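Local coordinates for COG0546: Predicted phosphatases (Streptococcus pneumoniae, PDB 2AH5), which is of unknown specific function but, as a haloacid dehalogenase-like family member, is probably a phosphatase, at residues L33-P38 with T57-D62; D91-L96 with Y100-T105. One frame throughout, in Å; residues are numbered along the deposited sequence.

Contact 1: residues L33-P38 with T57-D62; sequences LGVPSP and TCLSKD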
ATOM      1  N   LEU A  33      25.056   4.508   7.370  1.00 16.20           N
ATOM      2  CA  LEU A  33      25.726   3.259   7.747  1.00 17.71           C
ATOM      3  C   LEU A  33      27.090   3.079   7.049  1.00 18.56           C
ATOM      4  O   LEU A  33      27.875   2.187   7.403  1.00 19.15           O
ATOM      5  CB  LEU A  33      24.808   2.066   7.494  1.00 17.81           C
ATOM      6  CG  LEU A  33      23.525   2.024   8.341  1.00 18.32           C
ATOM      7  CD1 LEU A  33      22.703   0.791   8.005  1.00 19.84           C
ATOM      8  CD2 LEU A  33      23.779   2.107   9.852  1.00 21.45           C
ATOM      9  N   GLY A  34      27.349   3.928   6.062  1.00 19.11           N
ATOM     10  CA  GLY A  34      28.605   3.946   5.326  1.00 19.99           C
ATOM     11  C   GLY A  34      28.761   2.767   4.385  1.00 20.97           C
ATOM     12  O   GLY A  34      29.853   2.217   4.260  1.00 21.37           O
ATOM     13  N   VAL A  35      27.662   2.369   3.748  1.00 20.85           N
ATOM     14  CA  VAL A  35      27.620   1.205   2.847  1.00 21.38           C
ATOM     15  C   VAL A  35      27.083   1.620   1.486  1.00 21.16           C
ATOM     16  O   VAL A  35      26.266   2.538   1.402  1.00 20.13           O
ATOM     17  CB  VAL A  35      26.729   0.055   3.401  1.00 21.80           C
ATOM     18  CG1 VAL A  35      27.271  -0.475   4.729  1.00 24.02           C
ATOM     19  CG2 VAL A  35      25.305   0.504   3.552  1.00 22.67           C
ATOM     20  N   PRO A  36      27.558   0.973   0.398  1.00 21.04           N
ATOM     21  CA  PRO A  36      27.026   1.376  -0.902  1.00 21.11           C
ATOM     22  C   PRO A  36      25.521   1.147  -0.986  1.00 21.32           C
ATOM     23  O   PRO A  36      24.990   0.149  -0.434  1.00 21.87           O
ATOM     24  CB  PRO A  36      27.796   0.487  -1.895  1.00 21.21           C
ATOM     25  CG  PRO A  36      29.099   0.156  -1.146  1.00 21.05           C
ATOM     26  CD  PRO A  36      28.607  -0.056   0.269  1.00 21.40           C
ATOM     27  N   SER A  37      24.831   2.085  -1.627  1.00 20.85           N
ATOM     28  CA  SER A  37      23.422   1.909  -1.913  1.00 21.56           C
ATOM     29  C   SER A  37      23.234   0.881  -3.033  1.00 21.55           C
ATOM     30  O   SER A  37      23.963   0.910  -4.031  1.00 20.71           O
ATOM     31  CB  SER A  37      22.806   3.239  -2.340  1.00 21.59           C
ATOM     32  OG  SER A  37      21.437   3.060  -2.668  1.00 26.67           O
ATOM     33  N   PRO A  38      22.244  -0.024  -2.883  1.00 21.24           N
ATOM     34  CA  PRO A  38      21.771  -0.836  -4.012  1.00 21.16           C
ATOM     35  C   PRO A  38      21.229   0.030  -5.160  1.00 21.10           C
ATOM     36  O   PRO A  38      20.913   1.215  -4.966  1.00 20.50           O
ATOM     37  CB  PRO A  38      20.586  -1.607  -3.401  1.00 21.11           C
ATOM     38  CG  PRO A  38      20.845  -1.666  -1.989  1.00 22.33           C
ATOM     39  CD  PRO A  38      21.524  -0.358  -1.647  1.00 21.72           C
ATOM     40  N   THR A  57      18.245  -8.223   3.460  1.00 26.50           N
ATOM     41  CA  THR A  57      18.891  -8.610   2.202  1.00 27.47           C
ATOM     42  C   THR A  57      20.290  -8.014   1.988  1.00 28.47           C
ATOM     43  O   THR A  57      21.085  -8.560   1.210  1.00 28.96           O
ATOM     44  CB  THR A  57      18.001  -8.372   0.957  1.00 27.63           C
ATOM     45  OG1 THR A  57      17.831  -6.969   0.733  1.00 27.96           O
ATOM     46  CG2 THR A  57      16.635  -9.062   1.118  1.00 26.93           C
ATOM     47  N   CYS A  58      20.611  -6.917   2.675  1.00 29.00           N
ATOM     48  CA  CYS A  58      21.849  -6.193   2.368  1.00 29.59           C
ATOM     49  C   CYS A  58      22.680  -5.729   3.563  1.00 29.35           C
ATOM     50  O   CYS A  58      23.723  -5.104   3.381  1.00 29.77           O
ATOM     51  CB  CYS A  58      21.536  -5.000   1.453  1.00 30.14           C
ATOM     52  SG  CYS A  58      20.203  -3.970   2.069  1.00 33.09           S
ATOM     53  N   LEU A  59      22.205  -6.002   4.776  1.00 28.83           N
ATOM     54  CA  LEU A  59      22.911  -5.615   5.991  1.00 28.48           C
ATOM     55  C   LEU A  59      23.079  -6.804   6.926  1.00 28.54           C
ATOM     56  O   LEU A  59      22.321  -7.767   6.863  1.00 28.11           O
ATOM     57  CB  LEU A  59      22.156  -4.503   6.730  1.00 27.53           C
ATOM     58  CG  LEU A  59      21.979  -3.138   6.079  1.00 26.79           C
ATOM     59  CD1 LEU A  59      21.144  -2.263   7.011  1.00 26.29           C
ATOM     60  CD2 LEU A  59      23.318  -2.477   5.752  1.00 27.63           C
ATOM     61  N   SER A  60      24.063  -6.725   7.819  1.00 29.56           N
ATOM     62  CA  SER A  60      24.198  -7.737   8.859  1.00 30.02           C
ATOM     63  C   SER A  60      23.024  -7.650   9.808  1.00 30.59           C
ATOM     64  O   SER A  60      22.527  -6.555  10.095  1.00 29.69           O
ATOM     65  CB  SER A  60      25.516  -7.583   9.619  1.00 30.45           C
ATOM     66  OG  SER A  60      26.600  -7.851   8.753  1.00 31.93           O
ATOM     67  N   LYS A  61      22.592  -8.813  10.287  1.00 31.03           N
ATOM     68  CA  LYS A  61      21.433  -8.938  11.175  1.00 31.99           C
ATOM     69  C   LYS A  61      21.507  -8.001  12.399  1.00 31.99           C
ATOM     70  O   LYS A  61      20.501  -7.381  12.780  1.00 32.07           O
ATOM     71  CB  LYS A  61      21.258 -10.413  11.577  1.00 32.11           C
ATOM     72  CG  LYS A  61      20.073 -10.739  12.490  1.00 33.37           C
ATOM     73  CD  LYS A  61      20.182 -12.165  13.029  1.00 33.21           C
ATOM     74  CE  LYS A  61      21.401 -12.309  13.982  1.00 35.16           C
ATOM     75  NZ  LYS A  61      21.515 -13.627  14.712  1.00 33.65           N
ATOM     76  N   ASP A  62      22.702  -7.882  12.982  1.00 31.39           N
ATOM     77  CA  ASP A  62      22.950  -6.982  14.116  1.00 31.23           C
ATOM     78  C   ASP A  62      22.734  -5.497  13.795  1.00 30.01           C
ATOM     79  O   ASP A  62      22.643  -4.678  14.711  1.00 29.90           O
ATOM     80  CB  ASP A  62      24.377  -7.162  14.630  1.00 31.94           C
ATOM     81  CG  ASP A  62      25.399  -7.117  13.510  1.00 35.04           C
ATOM     82  OD1 ASP A  62      25.594  -8.165  12.851  1.00 38.57           O
ATOM     83  OD2 ASP A  62      25.992  -6.035  13.272  1.00 38.34           O
TER
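Leu59 is the residue of 57-62 that reaches both Leu33 and Val35, and the contact is a small apolar one, 152 Å² in all, between the end of helix 19-33 with the loop after it and the loop after helix 51-56. The backbones stay well apart: the closest CA atoms, those of Val35 and Leu59, are 8.9 Å from each other, and side chains span the difference. Along 57-62 the first approach is loose, at Cys58, whose SG passes 4.7 Å from CG of Pro38, too far for a close contact. Leu59 then closes the distance. Its CG stands anti to the carbonyl carbon (chi1 -64°), which sends the forked end toward 33-38, and each methyl takes a share. CD1 of Leu59 meets CD1 of Leu33 at 3.6 Å, and CD2 of Leu59 lies 4.0 Å from that same Leu33 CD1, so a single methyl of Leu33 is set against both prongs of the fork. The two leucine side chains cross at about a right angle. The same CD2 of Leu59 also comes to 4.2 Å from CG2 of Val35, a lighter touch. The turn that brings Leu33 and Val35 to the same partner is made at Gly34, whose positive phi ends helix 19-33 in a Schellman motif. The cluster lies at the surface and joins helix ends: Phe30 of helix 19-33 touches Val35, Pro38 and Cys58, while Ala67 of helix 64-79 meets both Leu33 and Leu59, and Ile70 adds to the cover of Leu33. Helices 19-33, 40-45, 51-56 and 64-79 make up a helical domain consistent with the cap of haloacid dehalogenase relatives.

Contact 2: residues D91-L96 with Y100-T105; sequences DLLEEL and YPLYIT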
ATOM      1  N   ASP A  91      -9.629  11.392 -10.069  1.00 12.83           N
ATOM      2  CA  ASP A  91     -10.773  10.975 -10.920  1.00 13.33           C
ATOM      3  C   ASP A  91     -11.376   9.643 -10.456  1.00 13.02           C
ATOM      4  O   ASP A  91     -12.601   9.525 -10.303  1.00 13.37           O
ATOM      5  CB  ASP A  91     -10.382  10.901 -12.392  1.00 13.05           C
ATOM      6  CG  ASP A  91     -11.596  10.985 -13.333  1.00 14.59           C
ATOM      7  OD1 ASP A  91     -12.681  11.501 -12.902  1.00 13.51           O
ATOM      8  OD2 ASP A  91     -11.436  10.541 -14.494  1.00 12.59           O
ATOM      9  N   LEU A  92     -10.521   8.654 -10.233  1.00 12.44           N
ATOM     10  CA  LEU A  92     -10.973   7.317  -9.822  1.00 12.48           C
ATOM     11  C   LEU A  92     -11.704   7.390  -8.496  1.00 12.85           C
ATOM     12  O   LEU A  92     -12.783   6.799  -8.323  1.00 11.64           O
ATOM     13  CB  LEU A  92      -9.760   6.383  -9.670  1.00 13.16           C
ATOM     14  CG  LEU A  92     -10.090   5.006  -9.101  1.00 13.73           C
ATOM     15  CD1 LEU A  92     -11.038   4.240 -10.033  1.00 15.51           C
ATOM     16  CD2 LEU A  92      -8.773   4.263  -8.895  1.00 14.41           C
ATOM     17  N   LEU A  93     -11.100   8.087  -7.535  1.00 12.72           N
ATOM     18  CA  LEU A  93     -11.746   8.227  -6.223  1.00 13.27           C
ATOM     19  C   LEU A  93     -13.093   8.972  -6.248  1.00 14.33           C
ATOM     20  O   LEU A  93     -14.053   8.516  -5.631  1.00 14.61           O
ATOM     21  CB  LEU A  93     -10.801   8.903  -5.239  1.00 13.62           C
ATOM     22  CG  LEU A  93      -9.540   8.103  -4.927  1.00 13.37           C
ATOM     23  CD1 LEU A  93      -8.611   8.952  -4.022  1.00 14.53           C
ATOM     24  CD2 LEU A  93      -9.920   6.747  -4.283  1.00 14.68           C
ATOM     25  N   GLU A  94     -13.149  10.109  -6.932  1.00 14.74           N
ATOM     26  CA  GLU A  94     -14.409  10.870  -7.070  1.00 16.84           C
ATOM     27  C   GLU A  94     -15.491   9.957  -7.631  1.00 16.56           C
ATOM     28  O   GLU A  94     -16.614   9.903  -7.120  1.00 16.42           O
ATOM     29  CB  GLU A  94     -14.227  12.082  -8.011  1.00 16.46           C
ATOM     30  CG  GLU A  94     -13.342  13.192  -7.534  1.00 20.70           C
ATOM     31  CD  GLU A  94     -13.115  14.263  -8.617  1.00 21.00           C
ATOM     32  OE1 GLU A  94     -12.668  13.917  -9.756  1.00 26.19           O
ATOM     33  OE2 GLU A  94     -13.346  15.464  -8.319  1.00 27.18           O
ATOM     34  N   GLU A  95     -15.146   9.190  -8.665  1.00 16.83           N
ATOM     35  CA  GLU A  95     -16.117   8.310  -9.305  1.00 17.46           C
ATOM     36  C   GLU A  95     -16.573   7.166  -8.404  1.00 16.82           C
ATOM     37  O   GLU A  95     -17.775   6.968  -8.225  1.00 17.50           O
ATOM     38  CB  GLU A  95     -15.556   7.775 -10.624  1.00 17.74           C
ATOM     39  CG  GLU A  95     -15.479   8.835 -11.728  1.00 20.64           C
ATOM     40  CD  GLU A  95     -16.854   9.440 -12.022  1.00 26.99           C
ATOM     41  OE1 GLU A  95     -17.766   8.667 -12.380  1.00 27.27           O
ATOM     42  OE2 GLU A  95     -17.022  10.670 -11.864  1.00 27.54           O
ATOM     43  N   LEU A  96     -15.630   6.440  -7.804  1.00 15.51           N
ATOM     44  CA  LEU A  96     -16.003   5.301  -6.939  1.00 14.86           C
ATOM     45  C   LEU A  96     -16.705   5.756  -5.656  1.00 15.46           C
ATOM     46  O   LEU A  96     -17.711   5.159  -5.279  1.00 14.51           O
ATOM     47  CB  LEU A  96     -14.792   4.420  -6.601  1.00 15.08           C
ATOM     48  CG  LEU A  96     -14.264   3.499  -7.696  1.00 16.06           C
ATOM     49  CD1 LEU A  96     -12.940   2.850  -7.240  1.00 17.81           C
ATOM     50  CD2 LEU A  96     -15.260   2.406  -8.071  1.00 16.65           C
ATOM     51  N   TYR A 100     -19.770   4.012  -3.636  1.00 16.09           N
ATOM     52  CA  TYR A 100     -19.322   3.074  -2.599  1.00 15.75           C
ATOM     53  C   TYR A 100     -18.610   3.789  -1.464  1.00 14.73           C
ATOM     54  O   TYR A 100     -17.925   4.772  -1.699  1.00 14.57           O
ATOM     55  CB  TYR A 100     -18.276   2.099  -3.177  1.00 15.84           C
ATOM     56  CG  TYR A 100     -18.758   1.197  -4.283  1.00 16.25           C
ATOM     57  CD1 TYR A 100     -19.333  -0.028  -3.988  1.00 18.66           C
ATOM     58  CD2 TYR A 100     -18.624   1.573  -5.622  1.00 17.95           C
ATOM     59  CE1 TYR A 100     -19.782  -0.889  -5.007  1.00 19.74           C
ATOM     60  CE2 TYR A 100     -19.056   0.740  -6.644  1.00 18.69           C
ATOM     61  CZ  TYR A 100     -19.646  -0.501  -6.317  1.00 18.07           C
ATOM     62  OH  TYR A 100     -20.094  -1.355  -7.309  1.00 20.59           O
ATOM     63  N   PRO A 101     -18.723   3.245  -0.235  1.00 14.35           N
ATOM     64  CA  PRO A 101     -17.859   3.673   0.850  1.00 13.65           C
ATOM     65  C   PRO A 101     -16.470   3.105   0.512  1.00 12.78           C
ATOM     66  O   PRO A 101     -16.393   1.955   0.077  1.00 14.07           O
ATOM     67  CB  PRO A 101     -18.464   2.980   2.081  1.00 13.78           C
ATOM     68  CG  PRO A 101     -19.102   1.734   1.545  1.00 15.37           C
ATOM     69  CD  PRO A 101     -19.623   2.138   0.160  1.00 14.54           C
ATOM     70  N   LEU A 102     -15.431   3.921   0.658  1.00 11.96           N
ATOM     71  CA  LEU A 102     -14.042   3.552   0.404  1.00 12.05           C
ATOM     72  C   LEU A 102     -13.223   3.553   1.685  1.00 12.42           C
ATOM     73  O   LEU A 102     -13.449   4.420   2.574  1.00 12.26           O
ATOM     74  CB  LEU A 102     -13.396   4.571  -0.526  1.00 11.70           C
ATOM     75  CG  LEU A 102     -14.149   4.977  -1.788  1.00 12.79           C
ATOM     76  CD1 LEU A 102     -13.334   5.970  -2.580  1.00 12.14           C
ATOM     77  CD2 LEU A 102     -14.532   3.748  -2.626  1.00 12.30           C
ATOM     78  N   TYR A 103     -12.269   2.622   1.765  1.00 12.05           N
ATOM     79  CA  TYR A 103     -11.393   2.489   2.944  1.00 12.07           C
ATOM     80  C   TYR A 103      -9.960   2.317   2.494  1.00 13.10           C
ATOM     81  O   TYR A 103      -9.684   1.678   1.451  1.00 13.91           O
ATOM     82  CB  TYR A 103     -11.803   1.266   3.786  1.00 13.38           C
ATOM     83  CG  TYR A 103     -13.240   1.361   4.204  1.00 13.31           C
ATOM     84  CD1 TYR A 103     -13.594   2.109   5.327  1.00 13.04           C
ATOM     85  CD2 TYR A 103     -14.253   0.793   3.421  1.00 13.93           C
ATOM     86  CE1 TYR A 103     -14.920   2.245   5.704  1.00 14.53           C
ATOM     87  CE2 TYR A 103     -15.604   0.902   3.808  1.00 13.55           C
ATOM     88  CZ  TYR A 103     -15.913   1.639   4.945  1.00 15.11           C
ATOM     89  OH  TYR A 103     -17.219   1.775   5.340  1.00 14.98           O
ATOM     90  N   ILE A 104      -9.036   2.890   3.257  1.00 11.78           N
ATOM     91  CA  ILE A 104      -7.655   2.483   3.077  1.00 12.17           C
ATOM     92  C   ILE A 104      -7.316   1.331   4.034  1.00 12.28           C
ATOM     93  O   ILE A 104      -7.636   1.384   5.243  1.00 11.91           O
ATOM     94  CB  ILE A 104      -6.698   3.674   3.264  1.00 12.10           C
ATOM     95  CG1 ILE A 104      -6.834   4.611   2.062  1.00 14.43           C
ATOM     96  CG2 ILE A 104      -5.269   3.206   3.397  1.00 11.98           C
ATOM     97  CD1 ILE A 104      -6.341   6.018   2.334  1.00 14.19           C
ATOM     98  N   THR A 105      -6.628   0.326   3.481  1.00 12.12           N
ATOM     99  CA  THR A 105      -6.075  -0.833   4.236  1.00 13.05           C
ATOM    100  C   THR A 105      -4.589  -1.007   3.885  1.00 13.91           C
ATOM    101  O   THR A 105      -4.251  -1.507   2.812  1.00 13.13           O
ATOM    102  CB  THR A 105      -6.829  -2.136   3.931  1.00 13.69           C
ATOM    103  OG1 THR A 105      -6.880  -2.346   2.508  1.00 14.44           O
ATOM    104  CG2 THR A 105      -8.199  -2.090   4.479  1.00 11.69           C
TER
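A backbone hydrogen bond joins the two segments near the end of helix 89-97: Tyr100 N donates to Leu96 O across 2.9 Å. The bond is bent at the hydrogen (N-H...O 135°), although the nitrogen itself lies almost in line with the carbonyl (C=O...N 163°). Here the chain turns, with the Leu96 and Tyr100 CA atoms 5.9 Å apart, and then enters strand 102-106. The same oxygen, Leu96 O, also sits at the edge of the Tyr100 ring, near its plane and 3.7 Å from Tyr100 CD2; the ring thus turns its CD2 edge to the oxygen. Leu96 adds a lighter apolar touch, its CD2 being 4.2 Å from CD2 of Tyr100.

Leu102, the first residue of the strand, turns its side chain to the helix and divides its methyls between two helical residues one turn apart. Its CD1 reaches the CD2 of Leu93 at 3.9 Å, and its CD2 rests against the CB of Leu96 at 4.0 Å. Leu93 meets it with a branch end, whereas Leu96 offers the root of its side chain, which also touches Ile7 and Phe9 of strand 6-9 and Leu206 of helix 204-208. Phe209 meets the Tyr100 ring edge-to-face.

Three buried leucines thus fasten helix 89-97 to the strand that follows it. This is the helix-to-strand half of a beta-alpha-beta crossover in the parallel, Rossmann-like core of haloacid dehalogenase-type hydrolases, where strand 102-106 runs beside strand 6-9, whose end leads into the probable DxD motif.

From the N terminus the chain runs through strand 6-9 and leaves the core for the helices from 19 to 79. Within them contact 1 closes a loop that holds helices 40-45 and 51-56, drawing the end of helix 19-33 toward the start of helix 64-79. Back in the core, contact 2 closes a far shorter loop between helix 89-97 and strand 102-106. The two follow in series, neither nesting nor crossing. The centres of contact 1 and contact 2 are about 39 Å apart, on opposite sides of the chain's centre, and the nearest atoms of contact 1 and contact 2 are about 22 Å apart. One therefore ties the outer end of the probable cap, the other the parallel-sheet domain.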